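Local coordinates for protein endo-1,3-beta-glucanase, family GH16 (Zobellia galactanivorans, PDB 4CRQ) that probably hydrolyses internal beta-1,3-glucosidic bonds of laminarin-type glucans, this chain being the family 16 catalytic module of a longer modular laminarinase, at residues A[8-13]-A[224-229]; A[83-88]-A[154-159]; A[96-101]-A[116-121]; A[198-203]-A[220-225]. The protein carries 1 engineered substitution. One frame throughout, in Å; residues are numbered along the deposited sequence.

Interaction 1 (A[8-13]-A[224-229]); sequences QDEFDD and VDYVRV. With CA (calcium ion), chain C.
Arg-228 grips the carboxylate of Glu-10 side-on, NE reaching OE2 of Glu-10 at 2.9 Å while NH2 of Arg-228 takes OE1 of Glu-10 at 2.8 Å. A bend at chi2 (-62°) swings the acid back toward segment 224-229, where OE2 also accepts from Gln-8 NE2. The guanidinium also lies over the face of the Tyr-226 ring. Deeper in, the buried ring of Phe-11 packs against strand 220-231: Asp-225 O sits at its edge, and its CE2 lies 4.1 Å from Val-224 CG1. The other side is wet. Calcium joins the two backbones through Glu-10 O, 2.3 Å from the metal, and Asp-225 O, with Asp-225 OD1 as a further ligand and OD2 in a salt bridge to Arg-85; three waters and Gly-48 O complete the shell, and one of these waters donates to Glu-10 OE1. Asp-9 and Val-227 form a hydrogen-bonded antiparallel pair, which lays strand 4-9 along one edge of strand 220-231, while strand 80-87 takes the other edge.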
loop_
_atom_site.group_PDB
_atom_site.type_symbol
_atom_site.label_atom_id
_atom_site.label_comp_id
_atom_site.label_asym_id
_atom_site.label_seq_id
_atom_site.Cartn_x
_atom_site.Cartn_y
_atom_site.Cartn_z
ATOM N N GLN A 8 -14.205 6.667 -5.107
ATOM C CA GLN A 8 -14.271 5.873 -3.886
ATOM C C GLN A 8 -14.580 4.433 -4.182
ATOM O O GLN A 8 -15.174 4.125 -5.224
ATOM C CB GLN A 8 -15.358 6.407 -2.927
ATOM C CG GLN A 8 -16.771 6.283 -3.538
ATOM C CD GLN A 8 -17.873 7.105 -2.920
ATOM O OE1 GLN A 8 -18.623 7.741 -3.664
ATOM N NE2 GLN A 8 -17.997 7.106 -1.597
ATOM N N ASP A 9 -14.204 3.571 -3.243
ATOM C CA ASP A 9 -14.716 2.213 -3.221
ATOM C C ASP A 9 -15.092 2.007 -1.756
ATOM O O ASP A 9 -14.203 1.980 -0.895
ATOM C CB ASP A 9 -13.738 1.122 -3.705
ATOM C CG ASP A 9 -14.472 -0.198 -3.993
ATOM O OD1 ASP A 9 -15.579 -0.424 -3.413
ATOM O OD2 ASP A 9 -13.970 -0.998 -4.795
ATOM N N GLU A 10 -16.391 1.891 -1.472
ATOM C CA GLU A 10 -16.929 1.706 -0.109
ATOM C C GLU A 10 -17.069 0.224 0.277
ATOM O O GLU A 10 -17.385 -0.071 1.432
ATOM C CB GLU A 10 -18.310 2.377 0.018
ATOM C CG GLU A 10 -18.292 3.878 -0.267
ATOM C CD GLU A 10 -17.422 4.680 0.695
ATOM O OE1 GLU A 10 -17.514 4.436 1.925
ATOM O OE2 GLU A 10 -16.661 5.560 0.233
ATOM N N PHE A 11 -16.861 -0.693 -0.681
ATOM C CA PHE A 11 -16.982 -2.141 -0.424
ATOM C C PHE A 11 -18.330 -2.519 0.230
ATOM O O PHE A 11 -18.362 -3.363 1.132
ATOM C CB PHE A 11 -15.754 -2.634 0.406
ATOM C CG PHE A 11 -14.433 -2.341 -0.261
ATOM C CD1 PHE A 11 -14.077 -2.990 -1.451
ATOM C CD2 PHE A 11 -13.560 -1.393 0.285
ATOM C CE1 PHE A 11 -12.863 -2.709 -2.073
ATOM C CE2 PHE A 11 -12.315 -1.110 -0.322
ATOM C CZ PHE A 11 -11.986 -1.768 -1.519
ATOM N N ASP A 12 -19.440 -1.899 -0.217
ATOM C CA ASP A 12 -20.741 -2.170 0.425
ATOM C C ASP A 12 -21.112 -3.651 0.444
ATOM O O ASP A 12 -21.408 -4.205 1.510
ATOM C CB ASP A 12 -21.879 -1.357 -0.206
ATOM C CG ASP A 12 -21.751 0.139 0.027
ATOM O OD1 ASP A 12 -21.095 0.602 0.985
ATOM O OD2 ASP A 12 -22.347 0.882 -0.780
ATOM N N ASP A 13 -21.071 -4.281 -0.729
ATOM C CA ASP A 13 -21.485 -5.695 -0.889
ATOM C C ASP A 13 -20.529 -6.527 -1.726
ATOM O O ASP A 13 -20.575 -7.776 -1.681
ATOM C CB ASP A 13 -22.898 -5.751 -1.488
ATOM C CG ASP A 13 -23.978 -5.250 -0.525
ATOM O OD1 ASP A 13 -24.180 -5.880 0.544
ATOM O OD2 ASP A 13 -24.635 -4.228 -0.845
ATOM N N VAL A 224 -10.393 -3.297 5.190
ATOM C CA VAL A 224 -10.417 -1.965 4.562
ATOM C C VAL A 224 -11.902 -1.555 4.384
ATOM O O VAL A 224 -12.643 -2.122 3.548
ATOM C CB VAL A 224 -9.658 -1.928 3.210
ATOM C CG1 VAL A 224 -9.619 -0.484 2.640
ATOM C CG2 VAL A 224 -8.250 -2.495 3.327
ATOM N N ASP A 225 -12.330 -0.577 5.187
ATOM C CA ASP A 225 -13.714 -0.102 5.147
ATOM C C ASP A 225 -13.950 0.637 3.821
ATOM O O ASP A 225 -15.018 0.469 3.195
ATOM C CB ASP A 225 -13.952 0.786 6.373
ATOM C CG ASP A 225 -15.397 1.264 6.521
ATOM O OD1 ASP A 225 -16.334 0.802 5.775
ATOM O OD2 ASP A 225 -15.615 2.140 7.409
ATOM N N TYR A 226 -12.998 1.450 3.379
ATOM C CA TYR A 226 -13.163 2.163 2.108
ATOM C C TYR A 226 -11.854 2.722 1.677
ATOM O O TYR A 226 -10.936 2.854 2.517
ATOM C CB TYR A 226 -14.199 3.318 2.223
ATOM C CG TYR A 226 -13.934 4.335 3.342
ATOM C CD1 TYR A 226 -12.870 5.287 3.254
ATOM C CD2 TYR A 226 -14.766 4.371 4.483
ATOM C CE1 TYR A 226 -12.650 6.240 4.264
ATOM C CE2 TYR A 226 -14.549 5.319 5.506
ATOM C CZ TYR A 226 -13.495 6.248 5.390
ATOM O OH TYR A 226 -13.283 7.194 6.363
ATOM N N VAL A 227 -11.728 3.041 0.401
ATOM C CA VAL A 227 -10.622 3.870 -0.110
ATOM C C VAL A 227 -11.323 5.089 -0.740
ATOM O O VAL A 227 -12.311 4.909 -1.486
ATOM C CB VAL A 227 -9.760 3.164 -1.180
ATOM C CG1 VAL A 227 -8.652 4.114 -1.695
ATOM C CG2 VAL A 227 -9.159 1.848 -0.641
ATOM N N ARG A 228 -10.846 6.309 -0.452
ATOM C CA ARG A 228 -11.435 7.528 -1.022
ATOM C C ARG A 228 -10.349 8.440 -1.529
ATOM O O ARG A 228 -9.250 8.525 -0.913
ATOM C CB ARG A 228 -12.314 8.275 0.004
ATOM C CG ARG A 228 -13.559 7.523 0.425
ATOM C CD ARG A 228 -14.262 8.207 1.585
ATOM N NE ARG A 228 -15.414 7.416 2.029
ATOM C CZ ARG A 228 -16.102 7.615 3.152
ATOM N NH1 ARG A 228 -15.785 8.609 3.999
ATOM N NH2 ARG A 228 -17.131 6.810 3.419
ATOM N N VAL A 229 -10.653 9.123 -2.641
ATOM C CA VAL A 229 -9.727 10.106 -3.216
ATOM C C VAL A 229 -10.474 11.407 -3.387
ATOM O O VAL A 229 -11.543 11.421 -4.021
ATOM C CB VAL A 229 -9.119 9.670 -4.575
ATOM C CG1 VAL A 229 -8.237 10.779 -5.177
ATOM C CG2 VAL A 229 -8.323 8.367 -4.400
HETATM CA CA CA C . -17.356 0.145 3.748
HETATM O O HOH W 1 -17.772 2.440 3.689
HETATM O O HOH W 2 -19.797 -0.234 3.000
HETATM O O HOH W 3 -19.116 0.014 5.567
#

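Interaction 2 (A[83-88]-A[154-159]); sequences EARIAL and GQYHIY
The ring of Tyr-156 is sandwiched. Ala-87 CB makes a CH-pi contact over the middle of one face, 3.8 Å from the ring centroid, and the guanidinium of Arg-85 lies nearly flat on the opposite face, planes 15° apart and centres 4.2 Å apart, displaced toward CG and CB of Tyr-156. At the edge of that guanidinium comes Ile-158 CD1, which also packs 3.7 Å from Arg-85 CG. With CG anti to the backbone N (chi1 179°) and the chain straight as far as NE, Arg-85 reaches over to the ring on the neighbouring strand. On the other sheet face Tyr-159 turns its ring edge to Ile-86 O, and its CE2 is 3.9 Å from Ile-86 CB. Two hydrogen-bonded antiparallel pairs, Ala-84 with Tyr-159 and Ile-86 with His-157, hold the register. Arg-85 NH1 makes a salt bridge to Asp-225, a calcium ligand, and Tyr-156 OH bonds to Asn-49. A leucine in place of Arg-85 would probably leave Asp-225 OD2 without its salt-bridge partner and Tyr-156 without the flat cation on its face. The stacked cation is thus second shell to the calcium, its charge likely to steady that carboxylate.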
loop_
_atom_site.group_PDB
_atom_site.type_symbol
_atom_site.label_atom_id
_atom_site.label_comp_id
_atom_site.label_asym_id
_atom_site.label_seq_id
_atom_site.Cartn_x
_atom_site.Cartn_y
_atom_site.Cartn_z
ATOM N N GLU A 83 -6.839 8.292 0.705
ATOM C CA GLU A 83 -6.972 7.743 2.047
ATOM C C GLU A 83 -7.761 6.458 2.144
ATOM O O GLU A 83 -8.522 6.103 1.238
ATOM C CB GLU A 83 -7.646 8.780 2.924
ATOM C CG GLU A 83 -9.114 9.090 2.664
ATOM C CD GLU A 83 -9.564 10.178 3.605
ATOM O OE1 GLU A 83 -9.114 10.216 4.768
ATOM O OE2 GLU A 83 -10.364 11.016 3.227
ATOM N N ALA A 84 -7.610 5.764 3.253
ATOM C CA ALA A 84 -8.327 4.528 3.499
ATOM C C ALA A 84 -8.535 4.384 4.999
ATOM O O ALA A 84 -7.703 4.856 5.810
ATOM C CB ALA A 84 -7.562 3.314 2.983
ATOM N N ARG A 85 -9.639 3.724 5.356
ATOM C CA ARG A 85 -9.983 3.450 6.761
ATOM C C ARG A 85 -9.700 1.953 6.936
ATOM O O ARG A 85 -10.380 1.119 6.351
ATOM C CB ARG A 85 -11.432 3.867 7.051
ATOM C CG ARG A 85 -11.867 3.581 8.495
ATOM C CD ARG A 85 -13.170 4.299 8.842
ATOM N NE ARG A 85 -13.450 4.130 10.276
ATOM C CZ ARG A 85 -14.102 3.098 10.804
ATOM N NH1 ARG A 85 -14.595 2.125 10.018
ATOM N NH2 ARG A 85 -14.288 3.032 12.128
ATOM N N ILE A 86 -8.672 1.622 7.738
ATOM C CA ILE A 86 -8.108 0.260 7.806
ATOM C C ILE A 86 -7.894 -0.214 9.240
ATOM O O ILE A 86 -7.431 0.573 10.089
ATOM C CB ILE A 86 -6.733 0.221 7.070
ATOM C CG1 ILE A 86 -6.859 0.691 5.606
ATOM C CG2 ILE A 86 -6.089 -1.183 7.072
ATOM C CD1 ILE A 86 -5.526 0.789 4.847
ATOM N N ALA A 87 -8.192 -1.498 9.481
ATOM C CA ALA A 87 -7.927 -2.188 10.757
ATOM C C ALA A 87 -6.959 -3.317 10.400
ATOM O O ALA A 87 -7.179 -4.046 9.436
ATOM C CB ALA A 87 -9.203 -2.718 11.391
ATOM N N LEU A 88 -5.880 -3.482 11.165
ATOM C CA LEU A 88 -4.808 -4.407 10.821
ATOM C C LEU A 88 -4.623 -5.549 11.806
ATOM O O LEU A 88 -4.779 -5.342 13.002
ATOM C CB LEU A 88 -3.480 -3.613 10.782
ATOM C CG LEU A 88 -3.359 -2.503 9.719
ATOM C CD1 LEU A 88 -2.075 -1.694 9.910
ATOM C CD2 LEU A 88 -3.449 -3.094 8.293
ATOM N N GLY A 154 -4.917 -2.661 15.461
ATOM C CA GLY A 154 -6.075 -3.562 15.267
ATOM C C GLY A 154 -7.427 -2.865 15.256
ATOM O O GLY A 154 -8.434 -3.473 14.809
ATOM N N GLN A 155 -7.471 -1.634 15.781
ATOM C CA GLN A 155 -8.652 -0.798 15.617
ATOM C C GLN A 155 -8.599 -0.136 14.243
ATOM O O GLN A 155 -7.526 -0.126 13.590
ATOM C CB GLN A 155 -8.650 0.307 16.664
ATOM C CG GLN A 155 -8.806 -0.206 18.093
ATOM C CD GLN A 155 -8.493 0.861 19.139
ATOM O OE1 GLN A 155 -8.141 1.989 18.791
ATOM N NE2 GLN A 155 -8.603 0.504 20.439
ATOM N N TYR A 156 -9.744 0.427 13.792
ATOM C CA TYR A 156 -9.699 1.241 12.569
ATOM C C TYR A 156 -8.912 2.543 12.804
ATOM O O TYR A 156 -9.011 3.161 13.874
ATOM C CB TYR A 156 -11.082 1.605 12.042
ATOM C CG TYR A 156 -11.756 0.418 11.410
ATOM C CD1 TYR A 156 -11.482 0.053 10.070
ATOM C CD2 TYR A 156 -12.679 -0.355 12.146
ATOM C CE1 TYR A 156 -12.103 -1.049 9.484
ATOM C CE2 TYR A 156 -13.308 -1.452 11.583
ATOM C CZ TYR A 156 -13.040 -1.806 10.256
ATOM O OH TYR A 156 -13.720 -2.906 9.749
ATOM N N HIS A 157 -8.139 2.932 11.784
ATOM C CA HIS A 157 -7.490 4.240 11.713
ATOM C C HIS A 157 -7.617 4.765 10.312
ATOM O O HIS A 157 -7.825 3.983 9.369
ATOM C CB HIS A 157 -6.026 4.157 12.116
ATOM C CG HIS A 157 -5.832 3.750 13.556
ATOM N ND1 HIS A 157 -5.840 4.645 14.577
ATOM C CD2 HIS A 157 -5.647 2.498 14.134
ATOM C CE1 HIS A 157 -5.657 3.984 15.750
ATOM N NE2 HIS A 157 -5.541 2.681 15.481
ATOM N N ILE A 158 -7.480 6.075 10.152
ATOM C CA ILE A 158 -7.489 6.697 8.821
ATOM C C ILE A 158 -6.031 6.918 8.398
ATOM O O ILE A 158 -5.273 7.609 9.100
ATOM C CB ILE A 158 -8.215 8.058 8.815
ATOM C CG1 ILE A 158 -9.606 7.966 9.511
ATOM C CG2 ILE A 158 -8.279 8.626 7.383
ATOM C CD1 ILE A 158 -10.631 6.998 8.907
ATOM N N TYR A 159 -5.643 6.334 7.251
ATOM C CA TYR A 159 -4.285 6.526 6.720
ATOM C C TYR A 159 -4.396 7.352 5.460
ATOM O O TYR A 159 -5.159 6.967 4.558
ATOM C CB TYR A 159 -3.654 5.184 6.409
ATOM C CG TYR A 159 -3.525 4.332 7.655
ATOM C CD1 TYR A 159 -2.450 4.534 8.543
ATOM C CD2 TYR A 159 -4.482 3.333 7.968
ATOM C CE1 TYR A 159 -2.328 3.772 9.689
ATOM C CE2 TYR A 159 -4.357 2.550 9.131
ATOM C CZ TYR A 159 -3.272 2.770 9.993
ATOM O OH TYR A 159 -3.076 2.037 11.150
HETATM O O HOH W 4 -5.099 0.271 11.574
#

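Interaction 3 (A[96-101]-A[116-121]); sequences PAFWML and IDIMSR. Engineered in segment 116-121: Ser-120 (natural residue Glu).
Phe-98 faces both Ile-118 and Met-119, a classic beta bulge in a buried antiparallel pairing close to the centre of the chain. Phe-98 O takes two donors, Ile-118 N at 2.9 Å and Met-119 N at 3.1 Å, both in its carbonyl plane. A chi1 of 167° carries the ring away from its own N and turns one face to Ile-118, whose CD1 sits 3.9 Å from the centroid while Ile-118 CG2 comes 3.6 Å from Phe-98 CE2. Replacing Phe-98 by an alanine is likely to open a gap beside Ile-118 and leave its CD1 without the ring face it rests on. On the reverse face, the Asp-117 side chain lies alongside Trp-99, OD1 3.5 Å from Trp-99 CB, and engineered Ser-120 pairs with Ala-97. Glu-115, Asp-117 and the natural glutamate at Ser-120 match the family signature E-x-D-x-x-E, whose glutamates are catalytic in relatives; the bulge probably lets all three face the same way. Arg-121 O, buried against Pro-96 CD, has no polar partner in the model. Strand 196-204 flanks 94-102 on its other edge, strand 127-135 continues the sheet beyond 116-121, and Phe-98 packs on Ile-82 and Ala-84 of strand 80-87 opposite.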
loop_
_atom_site.group_PDB
_atom_site.type_symbol
_atom_site.label_atom_id
_atom_site.label_comp_id
_atom_site.label_asym_id
_atom_site.label_seq_id
_atom_site.Cartn_x
_atom_site.Cartn_y
_atom_site.Cartn_z
ATOM N N PRO A 96 1.264 -5.644 5.809
ATOM C CA PRO A 96 0.217 -4.990 5.041
ATOM C C PRO A 96 0.694 -3.651 4.472
ATOM O O PRO A 96 1.615 -3.016 5.036
ATOM C CB PRO A 96 -0.861 -4.735 6.108
ATOM C CG PRO A 96 -0.055 -4.466 7.375
ATOM C CD PRO A 96 1.033 -5.505 7.281
ATOM N N ALA A 97 0.074 -3.216 3.362
ATOM C CA ALA A 97 0.427 -1.904 2.786
ATOM C C ALA A 97 -0.699 -1.304 1.962
ATOM O O ALA A 97 -1.491 -2.054 1.389
ATOM C CB ALA A 97 1.706 -2.004 1.929
ATOM N N PHE A 98 -0.731 0.034 1.915
ATOM C CA PHE A 98 -1.675 0.818 1.141
ATOM C C PHE A 98 -0.754 1.808 0.457
ATOM O O PHE A 98 -0.081 2.595 1.131
ATOM C CB PHE A 98 -2.642 1.492 2.103
ATOM C CG PHE A 98 -3.519 2.603 1.497
ATOM C CD1 PHE A 98 -4.133 2.523 0.206
ATOM C CD2 PHE A 98 -3.786 3.757 2.285
ATOM C CE1 PHE A 98 -4.952 3.566 -0.272
ATOM C CE2 PHE A 98 -4.588 4.799 1.809
ATOM C CZ PHE A 98 -5.175 4.704 0.525
ATOM N N TRP A 99 -0.705 1.766 -0.874
ATOM C CA TRP A 99 0.326 2.503 -1.602
ATOM C C TRP A 99 -0.014 2.855 -3.010
ATOM O O TRP A 99 -1.131 2.572 -3.451
ATOM C CB TRP A 99 1.651 1.735 -1.503
ATOM C CG TRP A 99 1.634 0.271 -1.908
ATOM C CD1 TRP A 99 0.834 -0.768 -1.418
ATOM C CD2 TRP A 99 2.520 -0.362 -2.876
ATOM N NE1 TRP A 99 1.153 -1.964 -2.013
ATOM C CE2 TRP A 99 2.159 -1.785 -2.909
ATOM C CE3 TRP A 99 3.543 0.095 -3.706
ATOM C CZ2 TRP A 99 2.817 -2.692 -3.741
ATOM C CZ3 TRP A 99 4.198 -0.815 -4.527
ATOM C CH2 TRP A 99 3.845 -2.181 -4.551
ATOM N N MET A 100 0.921 3.485 -3.724
ATOM C CA MET A 100 0.652 3.980 -5.083
ATOM C C MET A 100 1.904 3.845 -5.915
ATOM O O MET A 100 3.020 3.968 -5.393
ATOM C CB MET A 100 0.253 5.469 -5.062
ATOM C CG MET A 100 -0.904 5.797 -4.109
ATOM S SD MET A 100 -1.372 7.535 -4.153
ATOM C CE MET A 100 -2.350 7.585 -5.650
ATOM N N LEU A 101 1.730 3.588 -7.202
ATOM C CA LEU A 101 2.853 3.523 -8.162
ATOM C C LEU A 101 2.558 4.363 -9.396
ATOM O O LEU A 101 1.392 4.458 -9.799
ATOM C CB LEU A 101 3.091 2.076 -8.602
ATOM C CG LEU A 101 3.790 1.111 -7.624
ATOM C CD1 LEU A 101 3.593 -0.341 -8.046
ATOM C CD2 LEU A 101 5.269 1.420 -7.457
ATOM N N ILE A 116 4.554 5.858 -3.749
ATOM C CA ILE A 116 4.109 6.542 -2.530
ATOM C C ILE A 116 3.518 5.467 -1.630
ATOM O O ILE A 116 2.466 4.908 -1.949
ATOM C CB ILE A 116 3.054 7.658 -2.777
ATOM C CG1 ILE A 116 3.535 8.671 -3.846
ATOM C CG2 ILE A 116 2.688 8.364 -1.437
ATOM C CD1 ILE A 116 2.469 9.684 -4.264
ATOM N N ASP A 117 4.205 5.166 -0.526
ATOM C CA ASP A 117 3.686 4.239 0.478
ATOM C C ASP A 117 2.912 5.067 1.502
ATOM O O ASP A 117 3.513 5.790 2.297
ATOM C CB ASP A 117 4.821 3.437 1.138
ATOM C CG ASP A 117 5.637 2.647 0.127
ATOM O OD1 ASP A 117 5.043 2.070 -0.804
ATOM O OD2 ASP A 117 6.876 2.582 0.246
ATOM N N ILE A 118 1.575 4.960 1.462
ATOM C CA ILE A 118 0.704 5.751 2.348
ATOM C C ILE A 118 0.748 5.156 3.759
ATOM O O ILE A 118 0.894 5.878 4.757
ATOM C CB ILE A 118 -0.732 5.837 1.783
ATOM C CG1 ILE A 118 -0.658 6.447 0.376
ATOM C CG2 ILE A 118 -1.630 6.627 2.742
ATOM C CD1 ILE A 118 -1.985 6.428 -0.337
ATOM N N MET A 119 0.619 3.830 3.831
ATOM C CA MET A 119 0.739 3.119 5.088
ATOM C C MET A 119 1.456 1.802 4.818
ATOM O O MET A 119 1.097 1.103 3.866
ATOM C CB MET A 119 -0.658 2.847 5.694
ATOM C CG MET A 119 -0.658 2.054 7.025
ATOM S SD MET A 119 -0.305 0.276 6.912
ATOM C CE MET A 119 -1.689 -0.329 5.928
ATOM N N SER A 120 2.465 1.478 5.638
ATOM C CA SER A 120 2.970 0.092 5.686
ATOM C C SER A 120 3.266 -0.215 7.163
ATOM O O SER A 120 3.520 0.687 7.970
ATOM C CB SER A 120 4.166 -0.147 4.767
ATOM O OG SER A 120 5.256 0.639 5.168
ATOM N N ARG A 121 3.192 -1.497 7.513
ATOM C CA ARG A 121 3.492 -1.939 8.870
ATOM C C ARG A 121 4.126 -3.308 8.790
ATOM O O ARG A 121 3.824 -4.060 7.868
ATOM C CB ARG A 121 2.203 -1.997 9.715
ATOM C CG ARG A 121 2.440 -2.382 11.180
ATOM C CD ARG A 121 1.145 -2.744 11.844
ATOM N NE ARG A 121 1.341 -3.091 13.248
ATOM C CZ ARG A 121 0.599 -3.961 13.918
ATOM N NH1 ARG A 121 -0.405 -4.608 13.308
ATOM N NH2 ARG A 121 0.869 -4.184 15.205
#

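Interaction 4 (A[198-203]-A[220-225]); sequences ILLNMA and AQMLVD. With CA (calcium ion), chain C.
Met-222 is straight along its whole side chain, trans from its first torsion (chi1 169°) to the methyl (chi3 -176°), and it reaches toward strand 196-204. Its SD arrives 3.4 Å from Asn-201 O, and its CE ends 4.1 Å from Leu-200 CD2. Met-202 starts out equally extended but folds at its last torsion (chi3 52°), which turns CE to within 3.4 Å of Ala-220 O and 3.9 Å of Met-222 CB. The two methionines therefore interleave, each reaching toward the other's strand. No hydrogen bond crosses here: the strand axes stay 8.6 Å apart, running roughly antiparallel, because these strands belong to the two facing sheets of the GH16 beta-sandwich, or jelly roll. Side chains, with Asn-201 O and Ala-220 O, make the contact. Farther along, Leu-200 sends its other branch to Val-224, CD1 lying 4.3 Å from Val-224 CG1, and it also packs on Leu-50 of strand 49-59. Asn-201 points the opposite way, out of the sandwich interior, where OD1 accepts from Trp-99 NE1. Gln-221 likewise leaves the interior on the outer side of its sheet.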
loop_
_atom_site.group_PDB
_atom_site.type_symbol
_atom_site.label_atom_id
_atom_site.label_comp_id
_atom_site.label_asym_id
_atom_site.label_seq_id
_atom_site.Cartn_x
_atom_site.Cartn_y
_atom_site.Cartn_z
ATOM N N ILE A 198 -3.478 3.034 -7.395
ATOM C CA ILE A 198 -3.480 2.603 -5.986
ATOM C C ILE A 198 -3.327 1.074 -5.850
ATOM O O ILE A 198 -3.850 0.326 -6.729
ATOM C CB ILE A 198 -4.801 3.066 -5.331
ATOM C CG1 ILE A 198 -4.855 4.605 -5.290
ATOM C CG2 ILE A 198 -4.965 2.518 -3.888
ATOM C CD1 ILE A 198 -6.221 5.213 -4.948
ATOM N N LEU A 199 -2.663 0.631 -4.771
ATOM C CA LEU A 199 -2.523 -0.794 -4.444
ATOM C C LEU A 199 -2.851 -1.035 -2.983
ATOM O O LEU A 199 -2.610 -0.169 -2.115
ATOM C CB LEU A 199 -1.077 -1.293 -4.687
ATOM C CG LEU A 199 -0.493 -1.081 -6.100
ATOM C CD1 LEU A 199 0.338 0.191 -6.164
ATOM C CD2 LEU A 199 0.383 -2.253 -6.512
ATOM N N LEU A 200 -3.408 -2.225 -2.734
ATOM C CA LEU A 200 -3.613 -2.763 -1.385
ATOM C C LEU A 200 -3.102 -4.181 -1.382
ATOM O O LEU A 200 -3.373 -4.951 -2.324
ATOM C CB LEU A 200 -5.113 -2.774 -1.031
ATOM C CG LEU A 200 -5.739 -1.424 -0.695
ATOM C CD1 LEU A 200 -7.246 -1.593 -0.728
ATOM C CD2 LEU A 200 -5.272 -0.875 0.658
ATOM N N ASN A 201 -2.395 -4.561 -0.320
ATOM C CA ASN A 201 -1.938 -5.964 -0.203
ATOM C C ASN A 201 -1.588 -6.316 1.206
ATOM O O ASN A 201 -1.440 -5.421 2.075
ATOM C CB ASN A 201 -0.677 -6.223 -1.082
ATOM C CG ASN A 201 0.579 -5.521 -0.522
ATOM O OD1 ASN A 201 0.707 -4.306 -0.660
ATOM N ND2 ASN A 201 1.486 -6.270 0.124
ATOM N N MET A 202 -1.429 -7.621 1.451
ATOM C CA MET A 202 -0.772 -8.023 2.692
ATOM C C MET A 202 0.242 -9.119 2.354
ATOM O O MET A 202 -0.157 -10.230 1.963
ATOM C CB MET A 202 -1.741 -8.477 3.789
ATOM C CG MET A 202 -0.993 -8.746 5.121
ATOM S SD MET A 202 -2.103 -8.697 6.561
ATOM C CE MET A 202 -3.428 -9.832 6.103
ATOM N N ALA A 203 1.538 -8.810 2.477
ATOM C CA ALA A 203 2.590 -9.787 2.233
ATOM C C ALA A 203 2.830 -10.603 3.514
ATOM O O ALA A 203 2.414 -10.187 4.619
ATOM C CB ALA A 203 3.874 -9.106 1.761
ATOM N N ALA A 220 -5.014 -14.352 8.966
ATOM C CA ALA A 220 -4.951 -12.961 9.445
ATOM C C ALA A 220 -5.748 -12.094 8.478
ATOM O O ALA A 220 -5.548 -12.217 7.277
ATOM C CB ALA A 220 -3.518 -12.515 9.511
ATOM N N GLN A 221 -6.599 -11.208 8.997
ATOM C CA GLN A 221 -7.480 -10.367 8.172
ATOM C C GLN A 221 -7.084 -8.902 8.222
ATOM O O GLN A 221 -7.033 -8.310 9.305
ATOM C CB GLN A 221 -8.953 -10.477 8.614
ATOM C CG GLN A 221 -9.594 -11.853 8.455
ATOM C CD GLN A 221 -11.053 -11.884 8.897
ATOM O OE1 GLN A 221 -11.451 -11.161 9.806
ATOM N NE2 GLN A 221 -11.849 -12.709 8.259
ATOM N N MET A 222 -6.814 -8.332 7.052
ATOM C CA MET A 222 -6.646 -6.875 6.881
ATOM C C MET A 222 -8.033 -6.374 6.431
ATOM O O MET A 222 -8.554 -6.848 5.410
ATOM C CB MET A 222 -5.541 -6.582 5.854
ATOM C CG MET A 222 -5.469 -5.137 5.400
ATOM S SD MET A 222 -4.171 -5.080 4.144
ATOM C CE MET A 222 -4.126 -3.324 3.803
ATOM N N LEU A 223 -8.612 -5.433 7.183
ATOM C CA LEU A 223 -9.952 -4.893 6.929
ATOM C C LEU A 223 -9.840 -3.507 6.384
ATOM O O LEU A 223 -9.246 -2.635 7.023
ATOM C CB LEU A 223 -10.784 -4.877 8.225
ATOM C CG LEU A 223 -10.891 -6.230 8.963
ATOM C CD1 LEU A 223 -11.780 -6.050 10.193
ATOM C CD2 LEU A 223 -11.428 -7.366 8.105
ATOM N N VAL A 224 -10.393 -3.297 5.190
ATOM C CA VAL A 224 -10.417 -1.965 4.562
ATOM C C VAL A 224 -11.902 -1.555 4.384
ATOM O O VAL A 224 -12.643 -2.122 3.548
ATOM C CB VAL A 224 -9.658 -1.928 3.210
ATOM C CG1 VAL A 224 -9.619 -0.484 2.640
ATOM C CG2 VAL A 224 -8.250 -2.495 3.327
ATOM N N ASP A 225 -12.330 -0.577 5.187
ATOM C CA ASP A 225 -13.714 -0.102 5.147
ATOM C C ASP A 225 -13.950 0.637 3.821
ATOM O O ASP A 225 -15.018 0.469 3.195
ATOM C CB ASP A 225 -13.952 0.786 6.373
ATOM C CG ASP A 225 -15.397 1.264 6.521
ATOM O OD1 ASP A 225 -16.334 0.802 5.775
ATOM O OD2 ASP A 225 -15.615 2.140 7.409
HETATM CA CA CA C . -17.356 0.145 3.748
HETATM O O HOH W 2 -19.797 -0.234 3.000
HETATM O O HOH W 1 -17.772 2.440 3.689
HETATM O O HOH W 3 -19.116 0.014 5.567
#

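In the fold
Interactions 1 and 2 lie in one sheet of the sandwich, where strands 4-9, 220-231, 80-87 and 156-163 follow side by side; their centres are about 12 Å apart, and the Arg-85 to Asp-225 salt bridge joins them. Interaction 3 belongs to the opposite sheet, with strand 196-204 next to 94-102, and interaction 4 spans the two layers, its centre about 10 Å from those of 2 and 3. Along the chain, interaction 3 is nested inside 2 and 2 inside 1, with interaction 4 following 2. Interaction 1 brings the N-terminal strand to the C-terminal one, and calcium, through Glu-10, Gly-48 and Asp-225, links these two strands to the turn before strand 49-59.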